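Side-chain contacts in FERM, ARHGEF and pleckstrin domain-containing protein 2 (Mus musculus, PDB 6D2K), which activates RAC1 as a guanine nucleotide exchange factor and takes part in class 3 semaphorin responses, actin remodelling and the control of integrin signalling: residues M215-F220 / F244-H249; I208-S213 / F262-R267; K86-D91 / A105-R110; T35-H40 / F49-K54. All coordinates share one frame; numbering follows the deposited sequence.

Contact 1: M215-F220 / F244-H249; sequences MGVLVF and FLIKLH
V217 and I246 reach toward each other tip to tip, with V217 CG1 3.9 Å from I246 CD1. The same V217 methyl, CG1, also lies obliquely beside the F244 ring, 4.3 Å from CE2. One branch of V217 therefore carries the contact: CG1 stands anti to the backbone N (chi1 179°) and projects to the other strand, while CG2 takes no close part. I246 answers with its long branch, which is extended at chi2 (177°) so that CD1 bridges much of the gap. The two backbones stay well apart, V217 CA and I246 CA being 8.8 Å from each other, so no hydrogen bond joins the segments and they meet through apolar side chains. This is the interior of the PH-like lobe of the FERM domain, where a strongly bent antiparallel sheet folds over its own core. Backbone hydrogen bonds to F229 fix V217 beside strand 224-230. On the other strand, I246 rests on F262, and F244 packs on L264. The F244 ring also meets F273 edge-to-face, F273 belonging to the C-terminal helix 267-284 that closes the end of this core.

Contact 2: I208-S213 / F262-R267; sequences INLAVS and FLLGSR
L210 lies over F262, and the axes of 208-213 and 262-264 run almost at right angles (93°) and come within 9.3 Å. Such a crossing belongs to the PH-like fold, whose bent sheet encloses an apolar core. The tight part is built round L210. Its CD2 methyl sits over the centre of one face of the F262 ring, 4.2 Å from the centroid and 9° off the normal, a CH-pi contact. Its other methyl, CD1, touches two residues of segment 262-267: F262 CB at 3.9 Å and L264 CD1 at 4.0 Å. F273 of helix 267-284 touches both L210 and L264 and so covers this cluster. The loose side begins with the alternate residues. L263 points away from strand 208-213 to an exposed position, and the chain goes on through the exposed G265. S266 N-caps the following helix, and its OG is also hydrogen-bonded to E269 OE2. On the other segment, N209 sends ND2 to the carbonyl of G222. Back in the packed part, I208 has CG1 held between its own backbone N and carbonyl carbon (chi1 53°), which brings I208 CD1 obliquely to the F262 ring, 4.0 Å from CD1 of that ring.

Contact 3: K86-D91 / A105-R110; sequences KFFPPD and ALQLKR
F88, whose ring packs on Q107 and L108, gives its backbone N-H to Y280 OH, and that same hydroxyl is hydrogen-bonded to K86 O. Y280 lies on helix 267-284 of the PH-like lobe, so one phenol grips the linker at two backbone positions. The segment 86-91 is the linker that leaves the last strand of the ubiquitin-like FERM lobe, 79-85, and leads toward the helical central lobe, to which 105-110 belongs as part of helix 98-113. Held in this way, F88 turns its ring toward the helix. Q107 meets it with the aliphatic part of its side chain: CG stands anti to the backbone N (chi1 171°), and the chain bends at chi2. Ring and side chain cross at about a right angle. Y193 meets the F88 ring edge-to-face and is also hydrogen-bonded to P89 O, while L108 packs on L184 and A187 of helix 176-187. Contact across the two segments is purely van der Waals and covers little surface, 100 Å². Q107 CG approaches the ring obliquely, 3.7 Å from F88 CZ and 4.0 Å from F88 CE1; L108 CD2 lies more distantly, 4.4 Å from F88 CE1.

Contact 4: T35-H40 / F49-K54; sequences TQVWKH and FGLEFK
W38 leans from its helix to F49 and G50 at the start of the strand. From CB the side chain turns with CG beside the backbone N (chi1 -55°), which swings the indole along the helix flank so that its benzo ring leads. CZ3 comes 4.3 Å from F49 CB. CH2, the tip, goes closer, 3.8 Å from F49 CB and 4.1 Å from G50 N, while CZ2 lies 4.0 Å from F49 O. F49 CB and G50 N both approach the indole obliquely. The preceding residue, V37, meets L51 tip to tip, V37 CG2 lying 4.0 Å from L51 CD1. Helix 30-41 thus lies across the sheet of the ubiquitin-like lobe, the beta-grasp layout; the axis of segment 35-40 makes 119° with that of strand 49-54. The sheet continues the cover: W38 also touches L83 of strand 79-85, and V37 touches F22 of strand 19-24. F49 turns its ring away to V85 and L43 after lending its CB to the tryptophan. Indole carbons CH2 and CZ2 pass G50 N and F49 O without a hydrogen bond, and the G50 backbone pairs with A84 of strand 79-85. No hydrogen bond crosses between the two segments, so van der Waals packing carries this contact.

Overall arrangement
From the N terminus, contact 4 closes first, bringing strand 49-54 back against helix 30-41 inside the ubiquitin-like lobe. Contact 3 follows in series, joining the linker after strand 79-85 to helix 98-113 and so tying that lobe to the helical central one. The two touch: K86 CB lies 4.2 Å from F49 C. Further along the chain, contact 2 spans a long excursion from 208-213 to 262-267, and contact 1 opens and closes within it. These two share the PH-like lobe, with centres about 10 Å apart, and meet directly through the neighbouring strand pairs 207-213/216-221 and 243-247/259-264. Contacts 2 and 3 do not touch; their nearest atoms are about 6 Å apart.

Contact 1: M215-F220 / F244-H249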
loop_
_atom_site.group_PDB
_atom_site.type_symbol
_atom_site.label_atom_id
_atom_site.label_comp_id
_atom_site.label_asym_id
_atom_site.label_seq_id
_atom_site.Cartn_x
_atom_site.Cartn_y
_atom_site.Cartn_z
ATOM N N MET A 215 13.156 -0.501 5.496
ATOM C CA MET A 215 14.607 -0.727 5.514
ATOM C C MET A 215 15.405 0.282 4.699
ATOM O O MET A 215 16.560 0.563 5.015
ATOM C CB MET A 215 14.945 -2.113 4.998
ATOM C CG MET A 215 16.080 -2.757 5.745
ATOM S SD MET A 215 15.362 -3.733 7.070
ATOM C CE MET A 215 14.494 -4.945 6.076
ATOM N N GLY A 216 14.804 0.806 3.638
ATOM C CA GLY A 216 15.514 1.719 2.757
ATOM C C GLY A 216 14.947 1.743 1.350
ATOM O O GLY A 216 13.808 1.328 1.109
ATOM N N VAL A 217 15.744 2.257 0.415
ATOM C CA VAL A 217 15.343 2.305 -0.972
ATOM C C VAL A 217 15.795 1.040 -1.663
ATOM O O VAL A 217 16.924 0.572 -1.467
ATOM C CB VAL A 217 15.906 3.554 -1.662
ATOM C CG1 VAL A 217 15.495 3.594 -3.139
ATOM C CG2 VAL A 217 15.397 4.778 -0.929
ATOM N N LEU A 218 14.898 0.477 -2.460
ATOM C CA LEU A 218 15.093 -0.848 -3.011
ATOM C C LEU A 218 15.131 -0.837 -4.528
ATOM O O LEU A 218 14.444 -0.043 -5.172
ATOM C CB LEU A 218 13.973 -1.786 -2.531
ATOM C CG LEU A 218 13.622 -1.784 -1.041
ATOM C CD1 LEU A 218 12.452 -2.737 -0.802
ATOM C CD2 LEU A 218 14.792 -2.219 -0.188
ATOM N N VAL A 219 15.938 -1.731 -5.096
ATOM C CA VAL A 219 15.992 -1.910 -6.539
ATOM C C VAL A 219 15.675 -3.353 -6.906
ATOM O O VAL A 219 16.302 -4.286 -6.394
ATOM C CB VAL A 219 17.380 -1.540 -7.123
ATOM C CG1 VAL A 219 17.395 -1.767 -8.635
ATOM C CG2 VAL A 219 17.703 -0.101 -6.806
ATOM N N PHE A 220 14.693 -3.524 -7.785
ATOM C CA PHE A 220 14.335 -4.828 -8.323
ATOM C C PHE A 220 14.632 -4.827 -9.817
ATOM O O PHE A 220 14.444 -3.822 -10.493
ATOM C CB PHE A 220 12.843 -5.096 -8.123
ATOM C CG PHE A 220 12.448 -5.349 -6.702
ATOM C CD1 PHE A 220 12.113 -6.631 -6.287
ATOM C CD2 PHE A 220 12.373 -4.317 -5.784
ATOM C CE1 PHE A 220 11.726 -6.878 -4.985
ATOM C CE2 PHE A 220 11.990 -4.552 -4.482
ATOM C CZ PHE A 220 11.665 -5.845 -4.076
ATOM N N PHE A 244 16.081 10.623 -10.358
ATOM C CA PHE A 244 16.054 10.386 -8.915
ATOM C C PHE A 244 17.480 10.161 -8.412
ATOM O O PHE A 244 18.198 9.330 -8.955
ATOM C CB PHE A 244 15.186 9.158 -8.612
ATOM C CG PHE A 244 15.136 8.787 -7.159
ATOM C CD1 PHE A 244 14.537 9.621 -6.227
ATOM C CD2 PHE A 244 15.677 7.589 -6.728
ATOM C CE1 PHE A 244 14.482 9.255 -4.890
ATOM C CE2 PHE A 244 15.637 7.221 -5.394
ATOM C CZ PHE A 244 15.042 8.058 -4.478
ATOM N N LEU A 245 17.890 10.912 -7.392
ATOM C CA LEU A 245 19.281 10.904 -6.929
ATOM C C LEU A 245 19.408 10.402 -5.492
ATOM O O LEU A 245 18.786 10.947 -4.588
ATOM C CB LEU A 245 19.885 12.317 -7.029
ATOM C CG LEU A 245 20.193 12.897 -8.422
ATOM C CD1 LEU A 245 18.938 13.073 -9.257
ATOM C CD2 LEU A 245 20.914 14.227 -8.287
ATOM N N ILE A 246 20.208 9.360 -5.283
ATOM C CA ILE A 246 20.456 8.872 -3.933
ATOM C C ILE A 246 21.906 9.140 -3.570
ATOM O O ILE A 246 22.803 8.604 -4.219
ATOM C CB ILE A 246 20.254 7.355 -3.822
ATOM C CG1 ILE A 246 18.923 6.920 -4.413
ATOM C CG2 ILE A 246 20.339 6.928 -2.362
ATOM C CD1 ILE A 246 18.706 5.417 -4.381
ATOM N N LYS A 247 22.134 9.966 -2.552
ATOM C CA LYS A 247 23.507 10.166 -2.056
ATOM C C LYS A 247 23.773 9.119 -0.980
ATOM O O LYS A 247 22.994 8.999 -0.026
ATOM C CB LYS A 247 23.686 11.579 -1.505
ATOM C CG LYS A 247 25.124 11.888 -1.126
ATOM C CD LYS A 247 25.247 13.284 -0.553
ATOM C CE LYS A 247 26.558 13.423 0.206
ATOM N NZ LYS A 247 26.696 14.754 0.856
ATOM N N LEU A 248 24.865 8.367 -1.148
ATOM C CA LEU A 248 25.112 7.096 -0.451
ATOM C C LEU A 248 26.579 6.978 -0.054
ATOM O O LEU A 248 27.360 7.874 -0.327
ATOM C CB LEU A 248 24.812 5.947 -1.420
ATOM C CG LEU A 248 23.848 4.824 -1.065
ATOM C CD1 LEU A 248 22.564 5.355 -0.468
ATOM C CD2 LEU A 248 23.572 4.004 -2.317
ATOM N N HIS A 249 26.967 5.857 0.552
ATOM C CA HIS A 249 28.400 5.589 0.754
ATOM C C HIS A 249 29.089 5.534 -0.602
ATOM O O HIS A 249 28.559 4.927 -1.536
ATOM C CB HIS A 249 28.614 4.242 1.440
ATOM C CG HIS A 249 28.153 4.196 2.858
ATOM N ND1 HIS A 249 27.705 5.309 3.538
ATOM C CD2 HIS A 249 28.076 3.164 3.732
ATOM C CE1 HIS A 249 27.368 4.962 4.769
ATOM N NE2 HIS A 249 27.579 3.666 4.909
#

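Contact 2: I208-S213 / F262-R267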
loop_
_atom_site.group_PDB
_atom_site.type_symbol
_atom_site.label_atom_id
_atom_site.label_comp_id
_atom_site.label_asym_id
_atom_site.label_seq_id
_atom_site.Cartn_x
_atom_site.Cartn_y
_atom_site.Cartn_z
ATOM N N ILE A 208 14.680 -1.216 -14.462
ATOM C CA ILE A 208 14.531 -1.747 -13.108
ATOM C C ILE A 208 13.253 -1.229 -12.458
ATOM O O ILE A 208 12.582 -0.358 -12.999
ATOM C CB ILE A 208 15.760 -1.409 -12.217
ATOM C CG1 ILE A 208 16.062 0.096 -12.223
ATOM C CG2 ILE A 208 16.988 -2.167 -12.689
ATOM C CD1 ILE A 208 15.234 0.897 -11.250
ATOM N N ASN A 209 12.915 -1.795 -11.306
ATOM C CA ASN A 209 11.784 -1.322 -10.527
ATOM C C ASN A 209 12.297 -0.772 -9.211
ATOM O O ASN A 209 12.972 -1.477 -8.458
ATOM C CB ASN A 209 10.791 -2.460 -10.274
ATOM C CG ASN A 209 10.046 -2.868 -11.532
ATOM O OD1 ASN A 209 9.470 -2.033 -12.228
ATOM N ND2 ASN A 209 10.063 -4.156 -11.834
ATOM N N LEU A 210 11.997 0.494 -8.944
ATOM C CA LEU A 210 12.331 1.113 -7.665
ATOM C C LEU A 210 11.205 0.903 -6.661
ATOM O O LEU A 210 10.015 0.868 -7.015
ATOM C CB LEU A 210 12.589 2.615 -7.824
ATOM C CG LEU A 210 13.844 2.985 -8.602
ATOM C CD1 LEU A 210 13.904 4.490 -8.807
ATOM C CD2 LEU A 210 15.092 2.516 -7.870
ATOM N N ALA A 211 11.589 0.752 -5.402
ATOM C CA ALA A 211 10.605 0.665 -4.325
ATOM C C ALA A 211 11.202 1.220 -3.052
ATOM O O ALA A 211 12.391 1.521 -2.984
ATOM C CB ALA A 211 10.132 -0.782 -4.126
ATOM N N VAL A 212 10.370 1.371 -2.030
ATOM C CA VAL A 212 10.870 1.840 -0.745
ATOM C C VAL A 212 10.196 1.066 0.384
ATOM O O VAL A 212 9.035 0.648 0.270
ATOM C CB VAL A 212 10.698 3.375 -0.583
ATOM C CG1 VAL A 212 9.236 3.746 -0.516
ATOM C CG2 VAL A 212 11.462 3.875 0.645
ATOM N N SER A 213 10.941 0.829 1.455
ATOM C CA SER A 213 10.421 0.044 2.581
ATOM C C SER A 213 10.972 0.619 3.884
ATOM O O SER A 213 11.756 1.573 3.874
ATOM C CB SER A 213 10.850 -1.416 2.463
ATOM O OG SER A 213 12.230 -1.554 2.820
ATOM N N PHE A 262 18.824 7.352 -11.053
ATOM C CA PHE A 262 17.855 6.525 -11.766
ATOM C C PHE A 262 16.919 7.425 -12.544
ATOM O O PHE A 262 16.559 8.503 -12.075
ATOM C CB PHE A 262 17.073 5.659 -10.778
ATOM C CG PHE A 262 17.947 4.713 -10.008
ATOM C CD1 PHE A 262 18.256 3.470 -10.527
ATOM C CD2 PHE A 262 18.487 5.089 -8.794
ATOM C CE1 PHE A 262 19.077 2.594 -9.821
ATOM C CE2 PHE A 262 19.306 4.228 -8.091
ATOM C CZ PHE A 262 19.607 2.984 -8.611
ATOM N N LEU A 263 16.524 6.989 -13.735
ATOM C CA LEU A 263 15.659 7.802 -14.569
ATOM C C LEU A 263 14.250 7.232 -14.536
ATOM O O LEU A 263 14.040 6.079 -14.912
ATOM C CB LEU A 263 16.184 7.808 -16.006
ATOM C CG LEU A 263 15.613 8.877 -16.921
ATOM C CD1 LEU A 263 16.197 10.232 -16.511
ATOM C CD2 LEU A 263 15.968 8.561 -18.372
ATOM N N LEU A 264 13.281 8.023 -14.083
ATOM C CA LEU A 264 11.890 7.552 -14.093
ATOM C C LEU A 264 11.185 8.050 -15.356
ATOM O O LEU A 264 11.802 8.700 -16.200
ATOM C CB LEU A 264 11.137 7.957 -12.822
ATOM C CG LEU A 264 11.499 7.114 -11.592
ATOM C CD1 LEU A 264 12.751 7.654 -10.932
ATOM C CD2 LEU A 264 10.355 7.042 -10.590
ATOM N N GLY A 265 9.902 7.740 -15.491
ATOM C CA GLY A 265 9.222 7.967 -16.753
ATOM C C GLY A 265 8.796 9.398 -17.008
ATOM O O GLY A 265 8.532 9.781 -18.147
ATOM N N SER A 266 8.727 10.190 -15.945
ATOM C CA SER A 266 8.316 11.585 -16.044
ATOM C C SER A 266 8.735 12.337 -14.800
ATOM O O SER A 266 9.007 11.729 -13.749
ATOM C CB SER A 266 6.793 11.684 -16.200
ATOM O OG SER A 266 6.104 11.252 -15.041
ATOM N N ARG A 267 8.773 13.660 -14.905
ATOM C CA ARG A 267 9.076 14.494 -13.751
ATOM C C ARG A 267 8.121 14.166 -12.592
ATOM O O ARG A 267 8.546 13.963 -11.465
ATOM C CB ARG A 267 9.006 15.988 -14.118
ATOM C CG ARG A 267 9.138 16.920 -12.914
ATOM C CD ARG A 267 8.536 18.305 -13.205
ATOM N NE ARG A 267 7.091 18.212 -13.351
ATOM C CZ ARG A 267 6.343 19.031 -14.074
ATOM N NH1 ARG A 267 6.886 20.038 -14.745
ATOM N NH2 ARG A 267 5.033 18.828 -14.131
#

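Contact 3: K86-D91 / A105-R110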
loop_
_atom_site.group_PDB
_atom_site.type_symbol
_atom_site.label_atom_id
_atom_site.label_comp_id
_atom_site.label_asym_id
_atom_site.label_seq_id
_atom_site.Cartn_x
_atom_site.Cartn_y
_atom_site.Cartn_z
ATOM N N LYS A 86 -0.257 3.409 4.023
ATOM C CA LYS A 86 0.862 4.106 3.412
ATOM C C LYS A 86 2.194 3.533 3.887
ATOM O O LYS A 86 3.099 3.311 3.083
ATOM C CB LYS A 86 0.784 5.598 3.731
ATOM C CG LYS A 86 1.878 6.421 3.046
ATOM C CD LYS A 86 1.872 7.867 3.530
ATOM C CE LYS A 86 1.836 8.839 2.367
ATOM N NZ LYS A 86 1.772 10.256 2.841
ATOM N N PHE A 87 2.306 3.296 5.192
ATOM C CA PHE A 87 3.561 2.838 5.776
ATOM C C PHE A 87 3.417 1.407 6.300
ATOM O O PHE A 87 2.633 1.147 7.203
ATOM C CB PHE A 87 3.990 3.758 6.929
ATOM C CG PHE A 87 4.185 5.192 6.524
ATOM C CD1 PHE A 87 5.264 5.561 5.731
ATOM C CD2 PHE A 87 3.282 6.164 6.917
ATOM C CE1 PHE A 87 5.438 6.889 5.346
ATOM C CE2 PHE A 87 3.460 7.491 6.535
ATOM C CZ PHE A 87 4.538 7.846 5.753
ATOM N N PHE A 88 4.187 0.485 5.726
ATOM C CA PHE A 88 4.173 -0.914 6.148
ATOM C C PHE A 88 5.326 -1.196 7.126
ATOM O O PHE A 88 6.503 -1.209 6.731
ATOM C CB PHE A 88 4.302 -1.820 4.920
ATOM C CG PHE A 88 3.064 -1.856 4.043
ATOM C CD1 PHE A 88 2.153 -2.888 4.180
ATOM C CD2 PHE A 88 2.830 -0.891 3.078
ATOM C CE1 PHE A 88 1.013 -2.949 3.384
ATOM C CE2 PHE A 88 1.685 -0.942 2.273
ATOM C CZ PHE A 88 0.784 -1.973 2.432
ATOM N N PRO A 89 5.006 -1.397 8.414
ATOM C CA PRO A 89 6.096 -1.688 9.355
ATOM C C PRO A 89 6.485 -3.163 9.275
ATOM O O PRO A 89 5.713 -3.976 8.766
ATOM C CB PRO A 89 5.461 -1.373 10.707
ATOM C CG PRO A 89 4.019 -1.773 10.520
ATOM C CD PRO A 89 3.693 -1.382 9.086
ATOM N N PRO A 90 7.682 -3.511 9.763
ATOM C CA PRO A 90 8.151 -4.895 9.675
ATOM C C PRO A 90 7.312 -5.885 10.493
ATOM O O PRO A 90 7.234 -7.051 10.102
ATOM C CB PRO A 90 9.588 -4.816 10.213
ATOM C CG PRO A 90 9.641 -3.551 10.994
ATOM C CD PRO A 90 8.674 -2.608 10.368
ATOM N N ASP A 91 6.693 -5.443 11.585
ATOM C CA ASP A 91 5.936 -6.354 12.462
ATOM C C ASP A 91 4.544 -5.792 12.725
ATOM O O ASP A 91 4.275 -5.258 13.796
ATOM C CB ASP A 91 6.693 -6.565 13.786
ATOM C CG ASP A 91 6.269 -7.837 14.526
ATOM O OD1 ASP A 91 5.229 -8.433 14.170
ATOM O OD2 ASP A 91 6.992 -8.242 15.468
ATOM N N ALA A 105 -4.907 -6.523 7.514
ATOM C CA ALA A 105 -5.272 -7.768 6.843
ATOM C C ALA A 105 -6.097 -7.491 5.584
ATOM O O ALA A 105 -5.905 -8.164 4.555
ATOM C CB ALA A 105 -6.034 -8.703 7.795
ATOM N N LEU A 106 -6.995 -6.506 5.658
ATOM C CA LEU A 106 -7.807 -6.123 4.495
ATOM C C LEU A 106 -6.929 -5.521 3.400
ATOM O O LEU A 106 -7.169 -5.732 2.210
ATOM C CB LEU A 106 -8.899 -5.111 4.883
ATOM C CG LEU A 106 -10.055 -5.658 5.742
ATOM C CD1 LEU A 106 -11.108 -4.570 5.971
ATOM C CD2 LEU A 106 -10.670 -6.868 5.057
ATOM N N GLN A 107 -5.901 -4.775 3.796
ATOM C CA GLN A 107 -4.999 -4.181 2.813
ATOM C C GLN A 107 -4.231 -5.281 2.090
ATOM O O GLN A 107 -4.068 -5.251 0.865
ATOM C CB GLN A 107 -4.024 -3.224 3.505
ATOM C CG GLN A 107 -2.882 -2.715 2.611
ATOM C CD GLN A 107 -3.352 -1.758 1.548
ATOM O OE1 GLN A 107 -3.138 -1.974 0.354
ATOM N NE2 GLN A 107 -3.980 -0.697 1.966
ATOM N N LEU A 108 -3.750 -6.256 2.850
ATOM C CA LEU A 108 -3.004 -7.359 2.261
ATOM C C LEU A 108 -3.895 -8.201 1.359
ATOM O O LEU A 108 -3.441 -8.673 0.311
ATOM C CB LEU A 108 -2.346 -8.203 3.359
ATOM C CG LEU A 108 -1.247 -7.408 4.072
ATOM C CD1 LEU A 108 -0.931 -8.116 5.384
ATOM C CD2 LEU A 108 0.012 -7.226 3.201
ATOM N N LYS A 109 -5.159 -8.372 1.758
ATOM C CA LYS A 109 -6.151 -9.017 0.916
ATOM C C LYS A 109 -6.253 -8.279 -0.418
ATOM O O LYS A 109 -6.247 -8.913 -1.467
ATOM C CB LYS A 109 -7.508 -9.086 1.631
ATOM C CG LYS A 109 -8.652 -9.580 0.746
ATOM C CD LYS A 109 -9.965 -9.605 1.510
ATOM C CE LYS A 109 -11.121 -9.852 0.553
ATOM N NZ LYS A 109 -12.449 -9.758 1.208
ATOM N N ARG A 110 -6.341 -6.953 -0.364
ATOM C CA ARG A 110 -6.422 -6.165 -1.596
ATOM C C ARG A 110 -5.157 -6.318 -2.440
ATOM O O ARG A 110 -5.243 -6.464 -3.669
ATOM C CB ARG A 110 -6.678 -4.684 -1.297
ATOM C CG ARG A 110 -6.525 -3.791 -2.529
ATOM C CD ARG A 110 -6.244 -2.328 -2.164
ATOM N NE ARG A 110 -7.425 -1.700 -1.623
ATOM C CZ ARG A 110 -7.445 -0.561 -0.942
ATOM N NH1 ARG A 110 -6.325 0.097 -0.689
ATOM N NH2 ARG A 110 -8.603 -0.104 -0.494
#

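Contact 4: T35-H40 / F49-K54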
loop_
_atom_site.group_PDB
_atom_site.type_symbol
_atom_site.label_atom_id
_atom_site.label_comp_id
_atom_site.label_asym_id
_atom_site.label_seq_id
_atom_site.Cartn_x
_atom_site.Cartn_y
_atom_site.Cartn_z
ATOM N N THR A 35 -8.898 13.623 8.446
ATOM C CA THR A 35 -9.459 13.591 9.799
ATOM C C THR A 35 -10.939 13.181 9.863
ATOM O O THR A 35 -11.344 12.463 10.780
ATOM C CB THR A 35 -9.228 14.931 10.529
ATOM O OG1 THR A 35 -7.820 15.128 10.732
ATOM C CG2 THR A 35 -9.934 14.935 11.877
ATOM N N GLN A 36 -11.752 13.620 8.904
ATOM C CA GLN A 36 -13.136 13.161 8.861
ATOM C C GLN A 36 -13.176 11.648 8.666
ATOM O O GLN A 36 -14.002 10.958 9.261
ATOM C CB GLN A 36 -13.950 13.878 7.771
ATOM C CG GLN A 36 -14.205 15.357 8.064
ATOM C CD GLN A 36 -15.242 15.988 7.137
ATOM O OE1 GLN A 36 -15.899 15.301 6.352
ATOM N NE2 GLN A 36 -15.393 17.305 7.231
ATOM N N VAL A 37 -12.266 11.128 7.845
ATOM C CA VAL A 37 -12.234 9.693 7.606
ATOM C C VAL A 37 -11.780 8.946 8.849
ATOM O O VAL A 37 -12.371 7.926 9.199
ATOM C CB VAL A 37 -11.338 9.311 6.418
ATOM C CG1 VAL A 37 -11.244 7.794 6.317
ATOM C CG2 VAL A 37 -11.898 9.904 5.132
ATOM N N TRP A 38 -10.742 9.451 9.509
ATOM C CA TRP A 38 -10.241 8.804 10.724
ATOM C C TRP A 38 -11.322 8.780 11.806
ATOM O O TRP A 38 -11.393 7.851 12.604
ATOM C CB TRP A 38 -8.996 9.505 11.274
ATOM C CG TRP A 38 -7.822 9.681 10.316
ATOM C CD1 TRP A 38 -6.811 10.579 10.435
ATOM C CD2 TRP A 38 -7.566 8.949 9.104
ATOM N NE1 TRP A 38 -5.935 10.457 9.388
ATOM C CE2 TRP A 38 -6.376 9.464 8.556
ATOM C CE3 TRP A 38 -8.223 7.911 8.436
ATOM C CZ2 TRP A 38 -5.826 8.977 7.361
ATOM C CZ3 TRP A 38 -7.674 7.428 7.244
ATOM C CH2 TRP A 38 -6.488 7.961 6.730
ATOM N N LYS A 39 -12.161 9.813 11.829
ATOM C CA LYS A 39 -13.258 9.894 12.790
ATOM C C LYS A 39 -14.370 8.918 12.455
ATOM O O LYS A 39 -14.885 8.223 13.331
ATOM C CB LYS A 39 -13.837 11.306 12.828
ATOM C CG LYS A 39 -13.036 12.300 13.633
ATOM C CD LYS A 39 -13.948 13.388 14.208
ATOM C CE LYS A 39 -15.306 13.440 13.501
ATOM N NZ LYS A 39 -16.265 12.394 13.985
ATOM N N HIS A 40 -14.763 8.886 11.187
ATOM C CA HIS A 40 -15.771 7.946 10.742
ATOM C C HIS A 40 -15.366 6.528 11.134
ATOM O O HIS A 40 -16.213 5.721 11.507
ATOM C CB HIS A 40 -15.983 8.043 9.231
ATOM C CG HIS A 40 -16.821 6.939 8.677
ATOM N ND1 HIS A 40 -18.196 6.927 8.777
ATOM C CD2 HIS A 40 -16.481 5.794 8.039
ATOM C CE1 HIS A 40 -18.667 5.829 8.216
ATOM N NE2 HIS A 40 -17.650 5.126 7.757
ATOM N N PHE A 49 -1.755 5.367 7.674
ATOM C CA PHE A 49 -2.704 5.316 6.567
ATOM C C PHE A 49 -2.747 6.596 5.748
ATOM O O PHE A 49 -2.259 7.641 6.176
ATOM C CB PHE A 49 -4.119 5.002 7.078
ATOM C CG PHE A 49 -4.244 3.640 7.711
ATOM C CD1 PHE A 49 -4.713 2.568 6.983
ATOM C CD2 PHE A 49 -3.859 3.430 9.031
ATOM C CE1 PHE A 49 -4.831 1.315 7.558
ATOM C CE2 PHE A 49 -3.976 2.172 9.611
ATOM C CZ PHE A 49 -4.452 1.117 8.875
ATOM N N GLY A 50 -3.341 6.479 4.564
ATOM C CA GLY A 50 -3.572 7.619 3.698
ATOM C C GLY A 50 -4.780 7.392 2.816
ATOM O O GLY A 50 -5.472 6.367 2.925
ATOM N N LEU A 51 -5.054 8.369 1.954
ATOM C CA LEU A 51 -6.081 8.235 0.940
ATOM C C LEU A 51 -5.400 8.414 -0.398
ATOM O O LEU A 51 -4.563 9.295 -0.550
ATOM C CB LEU A 51 -7.159 9.306 1.113
ATOM C CG LEU A 51 -7.998 9.242 2.394
ATOM C CD1 LEU A 51 -8.947 10.438 2.415
ATOM C CD2 LEU A 51 -8.768 7.946 2.461
ATOM N N GLU A 52 -5.734 7.564 -1.359
ATOM C CA GLU A 52 -5.080 7.625 -2.653
ATOM C C GLU A 52 -6.122 7.704 -3.755
ATOM O O GLU A 52 -7.268 7.279 -3.585
ATOM C CB GLU A 52 -4.161 6.416 -2.865
ATOM C CG GLU A 52 -4.826 5.049 -2.649
ATOM C CD GLU A 52 -3.873 3.883 -2.858
ATOM O OE1 GLU A 52 -4.328 2.716 -2.806
ATOM O OE2 GLU A 52 -2.672 4.129 -3.077
ATOM N N PHE A 53 -5.717 8.271 -4.884
ATOM C CA PHE A 53 -6.579 8.329 -6.050
ATOM C C PHE A 53 -5.775 7.982 -7.296
ATOM O O PHE A 53 -4.551 8.088 -7.314
ATOM C CB PHE A 53 -7.257 9.698 -6.180
ATOM C CG PHE A 53 -6.302 10.857 -6.223
ATOM C CD1 PHE A 53 -5.920 11.416 -7.430
ATOM C CD2 PHE A 53 -5.813 11.403 -5.053
ATOM C CE1 PHE A 53 -5.049 12.483 -7.467
ATOM C CE2 PHE A 53 -4.939 12.465 -5.078
ATOM C CZ PHE A 53 -4.558 13.012 -6.282
ATOM N N LYS A 54 -6.470 7.533 -8.329
ATOM C CA LYS A 54 -5.815 7.099 -9.551
ATOM C C LYS A 54 -5.837 8.250 -10.543
ATOM O O LYS A 54 -6.885 8.825 -10.808
ATOM C CB LYS A 54 -6.544 5.879 -10.118
ATOM C CG LYS A 54 -5.651 4.869 -10.815
ATOM C CD LYS A 54 -6.442 3.614 -11.180
ATOM C CE LYS A 54 -5.547 2.548 -11.794
ATOM N NZ LYS A 54 -6.312 1.323 -12.161
#